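Local coordinates for sporozoite surface protein 2 (Plasmodium vivax, PDB 4HQN) that probably serves in sporozoite gliding motility and host-cell invasion as a membrane-anchored adhesin with a metal-binding von Willebrand factor A domain, at residues L21-D26 / L128-T133. The protein carries 4 engineered substitutions. Sequence-based numbering, arbitrary orientation.
Sequences LYLLVD and LVILMT
Thr133 OG1 donates a hydrogen bond to Asp26 OD2, 2.9 Å away, where two parallel strands end side by side. OD2 accepts it through its anti lone pair, away from OD1. Asp26 has CG anti to the backbone N (chi1 -168°), which swings the carboxylate over to Thr133. The other oxygen, OD1, is hydrogen-bonded to Ser28 OG, and Thr133 OG1 is also hydrogen-bonded to Gly135 N, so both groups are held in place. Behind this pair, five backbone hydrogen bonds join the strands, from Tyr22 N to Leu128 O (2.7 Å) through to Asp26 N to Met132 O (2.8 Å).

On one face, Leu23 CD1 is the meeting point. It touches Ile130 CG2 at 3.7 Å and Met132 CE at 3.6 Å. The Met132 chain is extended at first and then bends at chi3 (-58°), which turns CE toward Leu23 CD1. Ile130 sends its other branch to Leu21, with CD1 3.7 Å from Leu21 CD2. Leu21 runs alongside Leu128, and Leu21 CD1 rests against Leu128 CD2.

The opposite face carries Tyr22, Leu24, Val129 and Leu131. Leu24 CD1 meets Val129 CG1 at 3.8 Å. The Tyr22 ring has Leu128 O at its edge, near CD1; its OH is hydrogen-bonded to Gln127 OE1, and His115 packs edge-to-face with it. Helix 105-118 lies against this face.

These are neighbouring central strands of the von Willebrand factor A domain, a Rossmann-like fold. Their C-terminal ends lead to the metal ion-dependent adhesion site (MIDAS), where Ser28, Ser30 and Thr103 bind the metal and the nearest side-chain atom of Asp26 is about 4 Å from the manganese ion.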
loop_
_atom_site.group_PDB
_atom_site.type_symbol
_atom_site.label_atom_id
_atom_site.label_comp_id
_atom_site.label_asym_id
_atom_site.label_seq_id
_atom_site.Cartn_x
_atom_site.Cartn_y
_atom_site.Cartn_z
ATOM N N LEU A 21 3.794 0.117 -2.217
ATOM C CA LEU A 21 4.613 -1.075 -2.286
ATOM C C LEU A 21 5.950 -0.807 -1.603
ATOM O O LEU A 21 6.725 0.018 -2.073
ATOM C CB LEU A 21 4.825 -1.487 -3.741
ATOM C CG LEU A 21 5.448 -2.848 -4.060
ATOM C CD1 LEU A 21 5.106 -3.230 -5.484
ATOM C CD2 LEU A 21 6.957 -2.878 -3.838
ATOM N N TYR A 22 6.204 -1.510 -0.501
ATOM C CA TYR A 22 7.444 -1.346 0.254
ATOM C C TYR A 22 8.397 -2.482 -0.088
ATOM O O TYR A 22 8.161 -3.641 0.261
ATOM C CB TYR A 22 7.171 -1.314 1.760
ATOM C CG TYR A 22 6.062 -0.361 2.161
ATOM C CD1 TYR A 22 4.728 -0.749 2.073
ATOM C CD2 TYR A 22 6.344 0.913 2.650
ATOM C CE1 TYR A 22 3.706 0.097 2.440
ATOM C CE2 TYR A 22 5.319 1.773 3.025
ATOM C CZ TYR A 22 3.999 1.354 2.913
ATOM O OH TYR A 22 2.950 2.183 3.269
ATOM N N LEU A 23 9.451 -2.140 -0.814
ATOM C CA LEU A 23 10.445 -3.109 -1.264
ATOM C C LEU A 23 11.606 -3.085 -0.259
ATOM O O LEU A 23 12.329 -2.093 -0.160
ATOM C CB LEU A 23 10.931 -2.755 -2.672
ATOM C CG LEU A 23 11.984 -3.674 -3.300
ATOM C CD1 LEU A 23 11.535 -5.116 -3.310
ATOM C CD2 LEU A 23 12.308 -3.211 -4.709
ATOM N N LEU A 24 11.739 -4.163 0.512
ATOM C CA LEU A 24 12.780 -4.283 1.540
ATOM C C LEU A 24 13.832 -5.255 1.051
ATOM O O LEU A 24 13.577 -6.455 0.908
ATOM C CB LEU A 24 12.196 -4.774 2.874
ATOM C CG LEU A 24 10.907 -4.078 3.296
ATOM C CD1 LEU A 24 10.435 -4.596 4.660
ATOM C CD2 LEU A 24 11.063 -2.554 3.302
ATOM N N VAL A 25 15.013 -4.718 0.772
ATOM C CA VAL A 25 16.065 -5.485 0.146
ATOM C C VAL A 25 17.198 -5.785 1.133
ATOM O O VAL A 25 17.819 -4.870 1.702
ATOM C CB VAL A 25 16.645 -4.717 -1.063
ATOM C CG1 VAL A 25 17.707 -5.560 -1.768
ATOM C CG2 VAL A 25 15.529 -4.300 -2.006
ATOM N N ASP A 26 17.465 -7.071 1.325
ATOM C CA ASP A 26 18.562 -7.520 2.190
ATOM C C ASP A 26 19.906 -7.134 1.564
ATOM O O ASP A 26 20.264 -7.658 0.519
ATOM C CB ASP A 26 18.493 -9.047 2.335
ATOM C CG ASP A 26 19.398 -9.585 3.441
ATOM O OD1 ASP A 26 20.460 -8.983 3.708
ATOM O OD2 ASP A 26 19.026 -10.620 4.041
ATOM N N LEU A 128 1.489 -3.242 0.504
ATOM C CA LEU A 128 2.171 -4.445 0.052
ATOM C C LEU A 128 3.663 -4.358 0.332
ATOM O O LEU A 128 4.341 -3.439 -0.116
ATOM C CB LEU A 128 1.923 -4.687 -1.440
ATOM C CG LEU A 128 2.808 -5.765 -2.074
ATOM C CD1 LEU A 128 2.497 -7.170 -1.552
ATOM C CD2 LEU A 128 2.710 -5.718 -3.595
ATOM N N VAL A 129 4.155 -5.314 1.106
ATOM C CA VAL A 129 5.559 -5.396 1.407
ATOM C C VAL A 129 6.131 -6.505 0.562
ATOM O O VAL A 129 5.591 -7.617 0.542
ATOM C CB VAL A 129 5.792 -5.759 2.890
ATOM C CG1 VAL A 129 7.278 -6.055 3.124
ATOM C CG2 VAL A 129 5.315 -4.637 3.772
ATOM N N ILE A 130 7.205 -6.201 -0.150
ATOM C CA ILE A 130 8.001 -7.239 -0.795
ATOM C C ILE A 130 9.342 -7.358 -0.053
ATOM O O ILE A 130 10.154 -6.432 -0.056
ATOM C CB ILE A 130 8.231 -6.947 -2.297
ATOM C CG1 ILE A 130 6.895 -6.943 -3.056
ATOM C CG2 ILE A 130 9.195 -7.963 -2.877
ATOM C CD1 ILE A 130 7.018 -6.515 -4.529
ATOM N N LEU A 131 9.538 -8.490 0.623
ATOM C CA LEU A 131 10.731 -8.732 1.432
ATOM C C LEU A 131 11.679 -9.632 0.665
ATOM O O LEU A 131 11.373 -10.790 0.384
ATOM C CB LEU A 131 10.357 -9.379 2.768
ATOM C CG LEU A 131 11.514 -9.715 3.716
ATOM C CD1 LEU A 131 12.219 -8.480 4.248
ATOM C CD2 LEU A 131 11.009 -10.559 4.878
ATOM N N MET A 132 12.830 -9.080 0.310
ATOM C CA MET A 132 13.807 -9.790 -0.505
ATOM C C MET A 132 15.002 -10.104 0.395
ATOM O O MET A 132 15.740 -9.198 0.775
ATOM C CB MET A 132 14.210 -8.877 -1.677
ATOM C CG MET A 132 14.862 -9.544 -2.852
ATOM S SD MET A 132 15.035 -8.422 -4.275
ATOM C CE MET A 132 13.343 -7.975 -4.523
ATOM N N THR A 133 15.180 -11.378 0.743
ATOM C CA THR A 133 16.148 -11.769 1.771
ATOM C C THR A 133 16.610 -13.226 1.632
ATOM O O THR A 133 15.957 -14.014 0.940
ATOM C CB THR A 133 15.573 -11.548 3.191
ATOM O OG1 THR A 133 16.518 -12.007 4.158
ATOM C CG2 THR A 133 14.291 -12.320 3.377
#